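Local atomic coordinates of thymine dioxygenase (Neurospora crassa, PDB entry 5C3Q), a protein that probably acts as an iron- and 2-oxoglutarate-dependent dioxygenase that hydroxylates the methyl group of thymine. Residues Lys36-Gly41 with Ile48-Ile53; Asn52-Pro57 with Lys159-Glu164; Pro117-Ser122 with Ser201-Ile206. One frame throughout, in Å; residues are numbered along the deposited sequence.

Contact 1 of 3, residues Lys36-Gly41 with Ile48-Ile53; sequences KAILHG and IYLKNI
Ile48 and Ile38 form the centre of this contact, a worked example of how a beta-alpha-beta crossover is sealed. Strands 13-19 and 47-51 lie side by side and parallel in the large sheet of the double-stranded beta-helix (DSBH) fold, and helix 28-44 belongs to the connection between them. After a short turn the chain runs back along the helix that precedes it: the axes of helix segment 36-41 and strand 48-51 come within 9.2 Å, with an angle of 149° between their directions.

Ile48 directs both branches at the helix. Its CG1 is held between the backbone N and the carbonyl carbon (chi1 64°), which puts CG2 beside the backbone N and lets the two arms take separate targets. One arm ends in CD1, which meets CG2 of Ile38 at 3.8 Å; the two side chains pass each other at a slant. The other arm is the methyl CG2, set against the bare backbone of Gly41, with CA of that glycine 3.8 Å away. Because Gly41 has no side chain, the strand residue packs directly on the helix backbone here, and the same methyl also approaches the carbonyl O of Ile38 at 4.0 Å.

No hydrogen bond joins the two segments; apolar packing among buried residues does the work. Ile38 also rests on Ile18 of strand 13-19 and on Ala168 of helix 147-173, so this helix residue touches both strands of the crossover as well as the long helix. Leu50, two residues along the strand from Ile48 and packed on Val165 of that long helix, extends the apolar surface. Its part in the contact is a looser one, CD2 lying 4.4 Å from CG1 of Ile38.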
loop_
_atom_site.group_PDB
_atom_site.type_symbol
_atom_site.label_atom_id
_atom_site.label_comp_id
_atom_site.label_asym_id
_atom_site.label_seq_id
_atom_site.Cartn_x
_atom_site.Cartn_y
_atom_site.Cartn_z
ATOM N N LYS A 36 1.796 -20.172 8.242
ATOM C CA LYS A 36 1.835 -19.769 9.650
ATOM C C LYS A 36 2.804 -18.615 9.901
ATOM O O LYS A 36 2.525 -17.744 10.729
ATOM C CB LYS A 36 2.199 -20.956 10.551
ATOM C CG LYS A 36 1.079 -21.970 10.717
ATOM C CD LYS A 36 1.543 -23.181 11.510
ATOM C CE LYS A 36 0.390 -24.122 11.807
ATOM N NZ LYS A 36 0.822 -25.277 12.637
ATOM N N ALA A 37 3.937 -18.614 9.197
ATOM C CA ALA A 37 4.927 -17.537 9.328
ATOM C C ALA A 37 4.372 -16.217 8.791
ATOM O O ALA A 37 4.564 -15.162 9.397
ATOM C CB ALA A 37 6.215 -17.902 8.602
ATOM N N ILE A 38 3.691 -16.292 7.649
ATOM C CA ILE A 38 3.018 -15.136 7.061
ATOM C C ILE A 38 1.978 -14.582 8.036
ATOM O O ILE A 38 1.984 -13.395 8.344
ATOM C CB ILE A 38 2.365 -15.499 5.708
ATOM C CG1 ILE A 38 3.454 -15.730 4.650
ATOM C CG2 ILE A 38 1.404 -14.410 5.247
ATOM C CD1 ILE A 38 2.975 -16.435 3.395
ATOM N N LEU A 39 1.098 -15.452 8.526
ATOM C CA LEU A 39 0.074 -15.047 9.486
ATOM C C LEU A 39 0.679 -14.450 10.761
ATOM O O LEU A 39 0.228 -13.414 11.231
ATOM C CB LEU A 39 -0.831 -16.223 9.846
ATOM C CG LEU A 39 -1.930 -15.909 10.868
ATOM C CD1 LEU A 39 -2.859 -14.816 10.358
ATOM C CD2 LEU A 39 -2.714 -17.160 11.217
ATOM N N HIS A 40 1.698 -15.101 11.311
ATOM C CA HIS A 40 2.343 -14.608 12.524
ATOM C C HIS A 40 2.895 -13.194 12.318
ATOM O O HIS A 40 2.788 -12.351 13.209
ATOM C CB HIS A 40 3.451 -15.555 12.976
ATOM C CG HIS A 40 4.063 -15.179 14.290
ATOM N ND1 HIS A 40 3.430 -15.398 15.494
ATOM C CD2 HIS A 40 5.242 -14.590 14.586
ATOM C CE1 HIS A 40 4.195 -14.964 16.477
ATOM N NE2 HIS A 40 5.302 -14.469 15.954
ATOM N N GLY A 41 3.465 -12.939 11.141
ATOM C CA GLY A 41 3.925 -11.597 10.765
ATOM C C GLY A 41 2.814 -10.557 10.790
ATOM O O GLY A 41 2.985 -9.468 11.342
ATOM N N ILE A 48 5.034 -7.790 6.482
ATOM C CA ILE A 48 6.012 -8.822 6.111
ATOM C C ILE A 48 6.746 -8.407 4.827
ATOM O O ILE A 48 6.291 -7.509 4.109
ATOM C CB ILE A 48 5.350 -10.206 5.909
ATOM C CG1 ILE A 48 4.373 -10.180 4.723
ATOM C CG2 ILE A 48 4.632 -10.640 7.184
ATOM C CD1 ILE A 48 3.769 -11.530 4.390
ATOM N N TYR A 49 7.890 -9.034 4.564
ATOM C CA TYR A 49 8.539 -8.957 3.251
ATOM C C TYR A 49 8.385 -10.323 2.601
ATOM O O TYR A 49 8.637 -11.347 3.247
ATOM C CB TYR A 49 10.036 -8.674 3.359
ATOM C CG TYR A 49 10.474 -7.250 3.636
ATOM C CD1 TYR A 49 9.895 -6.494 4.648
ATOM C CD2 TYR A 49 11.540 -6.690 2.928
ATOM C CE1 TYR A 49 10.340 -5.207 4.922
ATOM C CE2 TYR A 49 11.990 -5.408 3.192
ATOM C CZ TYR A 49 11.392 -4.670 4.189
ATOM O OH TYR A 49 11.841 -3.394 4.452
ATOM N N LEU A 50 7.994 -10.338 1.333
ATOM C CA LEU A 50 7.960 -11.564 0.551
ATOM C C LEU A 50 9.023 -11.531 -0.528
ATOM O O LEU A 50 9.187 -10.523 -1.210
ATOM C CB LEU A 50 6.594 -11.756 -0.104
ATOM C CG LEU A 50 5.404 -11.970 0.828
ATOM C CD1 LEU A 50 4.142 -12.126 -0.001
ATOM C CD2 LEU A 50 5.615 -13.181 1.729
ATOM N N LYS A 51 9.737 -12.644 -0.675
ATOM C CA LYS A 51 10.662 -12.855 -1.787
ATOM C C LYS A 51 10.158 -14.020 -2.637
ATOM O O LYS A 51 9.286 -14.781 -2.207
ATOM C CB LYS A 51 12.090 -13.122 -1.282
ATOM C CG LYS A 51 12.243 -14.338 -0.375
ATOM C CD LYS A 51 13.606 -14.377 0.304
ATOM C CE LYS A 51 14.693 -14.924 -0.605
ATOM N NZ LYS A 51 16.028 -14.850 0.057
ATOM N N ASN A 52 10.706 -14.141 -3.844
ATOM C CA ASN A 52 10.320 -15.188 -4.795
ATOM C C ASN A 52 8.815 -15.271 -5.010
ATOM O O ASN A 52 8.214 -16.345 -4.920
ATOM C CB ASN A 52 10.886 -16.542 -4.364
ATOM C CG ASN A 52 12.400 -16.538 -4.293
ATOM O OD1 ASN A 52 13.057 -15.762 -4.982
ATOM N ND2 ASN A 52 12.958 -17.392 -3.453
ATOM N N ILE A 53 8.215 -14.117 -5.281
ATOM C CA ILE A 53 6.803 -14.045 -5.646
ATOM C C ILE A 53 6.669 -14.363 -7.139
ATOM O O ILE A 53 7.653 -14.293 -7.873
ATOM C CB ILE A 53 6.178 -12.664 -5.313
ATOM C CG1 ILE A 53 6.996 -11.512 -5.916
ATOM C CG2 ILE A 53 6.067 -12.487 -3.803
ATOM C CD1 ILE A 53 6.224 -10.218 -6.061
#

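Contact 2 of 3, residues Asn52-Pro57 with Lys159-Glu164; sequences NIPIQP and KALHIE. With EDO (1,2-ethanediol), chain L.
The backbone bond from Glu164 N to Ala160 O, 3.2 Å long, belongs to the helical turn that presents Leu161 to Ile53, Pro54 and Ile55. The arrangement illustrates a loop held by one helix residue. In this double-stranded beta-helix enzyme, the loop leaving strand 47-51 of the large sheet turns across the long helix 147-173 before helix 57-71 begins, and Leu161 is the helix residue that meets it.

Leu161 reaches out from the helix with CG turned opposite its main-chain N (chi1 -176°) and divides its methyl groups between neighbours. CD1 meets the ring of Pro54, whose CD lies 4.1 Å away, and the two side chains cross at about a right angle. CD2 serves the isoleucines on the two sides of that proline in the sequence. CD1 of Ile53 comes to 4.0 Å from CD2 of Leu161, and no hydrogen bond joins the segments.

Phe20 touches both Ile53 and Leu161, while Phe226 of strand 222-227 packs on Ile53 and Ile55. Leu161 further rests on Leu224 of the same strand, so the contact ties loop, helix and sheet together. Pro54, by contrast, is exposed.

A 1,2-ethanediol molecule, probably from the crystallisation liquor, sits by the loop and is hydrogen-bonded to Arg60; its very short approach to the carbonyl of Ile55 is of doubtful value. CD of Pro57 lies 3.8 Å from C2 of the diol. Gln56 takes the N-cap position of helix 57-71. Back at the interface, the remaining touch is the loosest, CD1 of Ile55 standing 4.3 Å from CD2 of Leu161.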
loop_
_atom_site.group_PDB
_atom_site.type_symbol
_atom_site.label_atom_id
_atom_site.label_comp_id
_atom_site.label_asym_id
_atom_site.label_seq_id
_atom_site.Cartn_x
_atom_site.Cartn_y
_atom_site.Cartn_z
ATOM N N ASN A 52 10.706 -14.141 -3.844
ATOM C CA ASN A 52 10.320 -15.188 -4.795
ATOM C C ASN A 52 8.815 -15.271 -5.010
ATOM O O ASN A 52 8.214 -16.345 -4.920
ATOM C CB ASN A 52 10.886 -16.542 -4.364
ATOM C CG ASN A 52 12.400 -16.538 -4.293
ATOM O OD1 ASN A 52 13.057 -15.762 -4.982
ATOM N ND2 ASN A 52 12.958 -17.392 -3.453
ATOM N N ILE A 53 8.215 -14.117 -5.281
ATOM C CA ILE A 53 6.803 -14.045 -5.646
ATOM C C ILE A 53 6.669 -14.363 -7.139
ATOM O O ILE A 53 7.653 -14.293 -7.873
ATOM C CB ILE A 53 6.178 -12.664 -5.313
ATOM C CG1 ILE A 53 6.996 -11.512 -5.916
ATOM C CG2 ILE A 53 6.067 -12.487 -3.803
ATOM C CD1 ILE A 53 6.224 -10.218 -6.061
ATOM N N PRO A 54 5.455 -14.713 -7.597
ATOM C CA PRO A 54 5.289 -15.072 -9.012
ATOM C C PRO A 54 5.527 -13.935 -10.023
ATOM O O PRO A 54 5.751 -14.211 -11.204
ATOM C CB PRO A 54 3.832 -15.557 -9.091
ATOM C CG PRO A 54 3.428 -15.837 -7.685
ATOM C CD PRO A 54 4.196 -14.862 -6.850
ATOM N N ILE A 55 5.480 -12.681 -9.579
ATOM C CA ILE A 55 5.754 -11.544 -10.469
ATOM C C ILE A 55 7.255 -11.465 -10.744
ATOM O O ILE A 55 8.048 -11.341 -9.813
ATOM C CB ILE A 55 5.252 -10.210 -9.867
ATOM C CG1 ILE A 55 3.727 -10.237 -9.730
ATOM C CG2 ILE A 55 5.673 -9.030 -10.738
ATOM C CD1 ILE A 55 3.156 -9.150 -8.844
ATOM N N GLN A 56 7.634 -11.530 -12.020
ATOM C CA GLN A 56 9.046 -11.581 -12.421
ATOM C C GLN A 56 9.767 -10.242 -12.233
ATOM O O GLN A 56 9.197 -9.190 -12.521
ATOM C CB GLN A 56 9.173 -12.009 -13.888
ATOM C CG GLN A 56 8.757 -13.442 -14.170
ATOM C CD GLN A 56 9.663 -14.471 -13.513
ATOM O OE1 GLN A 56 9.198 -15.316 -12.750
ATOM N NE2 GLN A 56 10.964 -14.403 -13.803
ATOM N N PRO A 57 11.032 -10.282 -11.768
ATOM C CA PRO A 57 11.786 -9.040 -11.536
ATOM C C PRO A 57 12.005 -8.181 -12.785
ATOM O O PRO A 57 12.014 -6.956 -12.676
ATOM C CB PRO A 57 13.129 -9.514 -10.956
ATOM C CG PRO A 57 13.150 -10.994 -11.063
ATOM C CD PRO A 57 11.757 -11.481 -11.307
ATOM N N LYS A 159 -3.403 -8.583 -8.533
ATOM C CA LYS A 159 -4.710 -9.132 -8.159
ATOM C C LYS A 159 -4.590 -10.623 -7.839
ATOM O O LYS A 159 -5.169 -11.104 -6.864
ATOM C CB LYS A 159 -5.715 -8.901 -9.297
ATOM C CG LYS A 159 -7.024 -9.671 -9.214
ATOM C CD LYS A 159 -7.846 -9.426 -10.474
ATOM C CE LYS A 159 -9.008 -10.389 -10.598
ATOM N NZ LYS A 159 -9.709 -10.217 -11.903
ATOM N N ALA A 160 -3.831 -11.343 -8.660
ATOM C CA ALA A 160 -3.575 -12.768 -8.430
ATOM C C ALA A 160 -2.764 -12.998 -7.148
ATOM O O ALA A 160 -3.054 -13.918 -6.391
ATOM C CB ALA A 160 -2.869 -13.384 -9.629
ATOM N N LEU A 161 -1.759 -12.158 -6.900
ATOM C CA LEU A 161 -0.959 -12.267 -5.670
ATOM C C LEU A 161 -1.789 -11.995 -4.413
ATOM O O LEU A 161 -1.605 -12.650 -3.386
ATOM C CB LEU A 161 0.245 -11.322 -5.722
ATOM C CG LEU A 161 1.233 -11.388 -4.555
ATOM C CD1 LEU A 161 1.742 -12.804 -4.326
ATOM C CD2 LEU A 161 2.400 -10.442 -4.798
ATOM N N HIS A 162 -2.699 -11.028 -4.489
ATOM C CA HIS A 162 -3.632 -10.760 -3.392
ATOM C C HIS A 162 -4.380 -12.030 -2.994
ATOM O O HIS A 162 -4.435 -12.388 -1.814
ATOM C CB HIS A 162 -4.638 -9.680 -3.798
ATOM C CG HIS A 162 -5.657 -9.367 -2.745
ATOM N ND1 HIS A 162 -6.949 -8.998 -3.049
ATOM C CD2 HIS A 162 -5.574 -9.359 -1.393
ATOM C CE1 HIS A 162 -7.619 -8.781 -1.932
ATOM N NE2 HIS A 162 -6.807 -8.991 -0.912
ATOM N N ILE A 163 -4.951 -12.701 -3.988
ATOM C CA ILE A 163 -5.706 -13.929 -3.752
ATOM C C ILE A 163 -4.831 -14.965 -3.041
ATOM O O ILE A 163 -5.286 -15.610 -2.101
ATOM C CB ILE A 163 -6.294 -14.487 -5.071
ATOM C CG1 ILE A 163 -7.430 -13.577 -5.554
ATOM C CG2 ILE A 163 -6.826 -15.909 -4.893
ATOM C CD1 ILE A 163 -7.799 -13.755 -7.014
ATOM N N GLU A 164 -3.574 -15.093 -3.464
ATOM C CA GLU A 164 -2.666 -16.092 -2.886
ATOM C C GLU A 164 -2.235 -15.742 -1.463
ATOM O O GLU A 164 -2.121 -16.627 -0.622
ATOM C CB GLU A 164 -1.427 -16.298 -3.773
ATOM C CG GLU A 164 -1.717 -16.788 -5.192
ATOM C CD GLU A 164 -2.121 -18.254 -5.281
ATOM O OE1 GLU A 164 -2.460 -18.878 -4.246
ATOM O OE2 GLU A 164 -2.111 -18.793 -6.415
HETATM C C1 EDO L . 10.478 -8.427 -8.031
HETATM O O1 EDO L . 9.425 -8.091 -7.121
HETATM C C2 EDO L . 10.709 -9.925 -7.978
HETATM O O2 EDO L . 9.449 -10.597 -8.049
#

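Contact 3 of 3, residues Pro117-Ser122 with Ser201-Ile206; sequences PDIKES and SEVFKI
Ile119 and Val203 meet tip to tip near the surface of the protein, in a small apolar contact that shows how one side chain can bridge from a loop to a short helix. CD1 of Ile119 lies 4.0 Å from CG1 of Val203. A chi1 of 172°, which sets CG1 trans to the main-chain N, aims this valine methyl at the loop. A second apolar touch is looser: the same CD1 comes to 4.4 Å from CZ of Phe204, approaching the ring obliquely.

The polar interactions shape each segment separately, and none crosses between them. Ile119 is the centre of an inverse gamma turn, closed by a weak bond from Lys120 N to Asp118 O. On the helix side, Phe204 N donates to Ser201 O at 3.1 Å, and this same carbonyl oxygen lies in plane at the edge of the Phe204 ring. Glu202 O is gripped twice, by Lys205 N and, at 2.8 Å, by Ile206 N. Further bonds fix the flanks: Pro117 O accepts from NE2 of Gln210 and Asp118 OD2 from the backbone N of Gly214, while Ser201 OG binds the carbonyl oxygens of Glu282 and Asp283.

In the fold, the contact joins the approach to strand 121-125 with the helix 203-206 that follows strand 190-200. These two strands are antiparallel neighbours in the large sheet of the double-stranded beta-helix, and Val199 of strand 190-200 touches both Ile119 and Phe204, so the strand is in contact with the loop and the helix alike.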
loop_
_atom_site.group_PDB
_atom_site.type_symbol
_atom_site.label_atom_id
_atom_site.label_comp_id
_atom_site.label_asym_id
_atom_site.label_seq_id
_atom_site.Cartn_x
_atom_site.Cartn_y
_atom_site.Cartn_z
ATOM N N PRO A 117 3.331 20.613 2.453
ATOM C CA PRO A 117 2.695 19.440 1.838
ATOM C C PRO A 117 3.695 18.350 1.438
ATOM O O PRO A 117 4.852 18.649 1.139
ATOM C CB PRO A 117 1.995 20.019 0.602
ATOM C CG PRO A 117 2.710 21.287 0.300
ATOM C CD PRO A 117 3.232 21.815 1.604
ATOM N N ASP A 118 3.240 17.098 1.448
ATOM C CA ASP A 118 4.076 15.952 1.069
ATOM C C ASP A 118 4.692 16.167 -0.313
ATOM O O ASP A 118 4.006 16.589 -1.239
ATOM C CB ASP A 118 3.246 14.665 1.065
ATOM C CG ASP A 118 2.816 14.230 2.461
ATOM O OD1 ASP A 118 3.232 14.858 3.457
ATOM O OD2 ASP A 118 2.055 13.245 2.561
ATOM N N ILE A 119 5.988 15.896 -0.443
ATOM C CA ILE A 119 6.682 16.089 -1.713
ATOM C C ILE A 119 6.573 14.796 -2.521
ATOM O O ILE A 119 7.490 13.977 -2.544
ATOM C CB ILE A 119 8.157 16.493 -1.518
ATOM C CG1 ILE A 119 8.267 17.697 -0.577
ATOM C CG2 ILE A 119 8.788 16.839 -2.860
ATOM C CD1 ILE A 119 9.673 17.955 -0.073
ATOM N N LYS A 120 5.428 14.623 -3.173
ATOM C CA LYS A 120 5.132 13.403 -3.912
ATOM C C LYS A 120 4.091 13.672 -4.994
ATOM O O LYS A 120 3.385 14.673 -4.952
ATOM C CB LYS A 120 4.616 12.317 -2.957
ATOM C CG LYS A 120 3.234 12.588 -2.366
ATOM C CD LYS A 120 2.744 11.430 -1.510
ATOM C CE LYS A 120 1.326 11.666 -1.017
ATOM N NZ LYS A 120 0.779 10.469 -0.314
ATOM N N GLU A 121 4.015 12.779 -5.972
ATOM C CA GLU A 121 2.895 12.763 -6.904
ATOM C C GLU A 121 2.479 11.317 -7.120
ATOM O O GLU A 121 3.271 10.396 -6.907
ATOM C CB GLU A 121 3.239 13.462 -8.230
ATOM C CG GLU A 121 4.507 12.975 -8.905
ATOM C CD GLU A 121 4.850 13.739 -10.175
ATOM O OE1 GLU A 121 3.967 14.397 -10.770
ATOM O OE2 GLU A 121 6.018 13.662 -10.602
ATOM N N SER A 122 1.227 11.118 -7.512
ATOM C CA SER A 122 0.692 9.775 -7.669
ATOM C C SER A 122 -0.273 9.674 -8.841
ATOM O O SER A 122 -0.860 10.665 -9.276
ATOM C CB SER A 122 0.001 9.323 -6.381
ATOM O OG SER A 122 -1.131 10.120 -6.097
ATOM N N SER A 201 18.154 18.115 0.670
ATOM C CA SER A 201 17.983 17.797 2.086
ATOM C C SER A 201 17.664 19.041 2.926
ATOM O O SER A 201 16.995 18.936 3.955
ATOM C CB SER A 201 19.221 17.085 2.637
ATOM O OG SER A 201 20.391 17.847 2.407
ATOM N N GLU A 202 18.133 20.211 2.487
ATOM C CA GLU A 202 17.882 21.462 3.212
ATOM C C GLU A 202 16.395 21.835 3.253
ATOM O O GLU A 202 15.954 22.504 4.185
ATOM C CB GLU A 202 18.708 22.623 2.628
ATOM C CG GLU A 202 18.258 23.113 1.255
ATOM C CD GLU A 202 19.140 24.223 0.696
ATOM O OE1 GLU A 202 19.088 24.460 -0.529
ATOM O OE2 GLU A 202 19.880 24.862 1.473
ATOM N N VAL A 203 15.632 21.397 2.251
ATOM C CA VAL A 203 14.177 21.601 2.231
ATOM C C VAL A 203 13.538 21.095 3.523
ATOM O O VAL A 203 12.633 21.731 4.064
ATOM C CB VAL A 203 13.508 20.902 1.022
ATOM C CG1 VAL A 203 11.987 20.948 1.128
ATOM C CG2 VAL A 203 13.958 21.546 -0.281
ATOM N N PHE A 204 14.029 19.958 4.014
ATOM C CA PHE A 204 13.526 19.354 5.249
ATOM C C PHE A 204 13.903 20.142 6.515
ATOM O O PHE A 204 13.291 19.952 7.565
ATOM C CB PHE A 204 14.004 17.900 5.354
ATOM C CG PHE A 204 13.435 17.001 4.287
ATOM C CD1 PHE A 204 14.072 16.858 3.061
ATOM C CD2 PHE A 204 12.253 16.307 4.505
ATOM C CE1 PHE A 204 13.543 16.037 2.076
ATOM C CE2 PHE A 204 11.718 15.487 3.524
ATOM C CZ PHE A 204 12.363 15.351 2.309
ATOM N N LYS A 205 14.908 21.012 6.414
ATOM C CA LYS A 205 15.270 21.936 7.503
ATOM C C LYS A 205 14.532 23.267 7.382
ATOM O O LYS A 205 14.106 23.837 8.386
ATOM C CB LYS A 205 16.775 22.201 7.525
ATOM C CG LYS A 205 17.620 21.041 8.031
ATOM C CD LYS A 205 18.964 21.519 8.571
ATOM C CE LYS A 205 19.754 22.320 7.542
ATOM N NZ LYS A 205 21.077 22.764 8.064
ATOM N N ILE A 206 14.398 23.769 6.156
ATOM C CA ILE A 206 13.622 24.987 5.894
ATOM C C ILE A 206 12.160 24.780 6.301
ATOM O O ILE A 206 11.540 25.673 6.884
ATOM C CB ILE A 206 13.693 25.402 4.404
ATOM C CG1 ILE A 206 15.114 25.855 4.040
ATOM C CG2 ILE A 206 12.706 26.528 4.104
ATOM C CD1 ILE A 206 15.370 25.961 2.549
#

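Contacts 1 and 2 follow one another along the chain, sharing Asn52 and Ile53, with centres 12 Å apart; helix 147-173 supplies one side of contact 2 and also touches Ile38 and Leu50 of contact 1. Contact 3 lies on the opposite side of the chain's centre, its own centre 32 Å from each of theirs, yet contacts 1 and 3 reach the same large sheet. The side chain of Ile48 in contact 1 is about 12 Å from that of Asp218, a ligand of the bound nickel. In contact 3 the side chain of Ile119 is about 12 Å from the bound 2-oxoglutaric acid. It is about 6 Å from the side chain of Tyr196, a 2-oxoglutarate-binding residue. Contact 2 is remote from these sites.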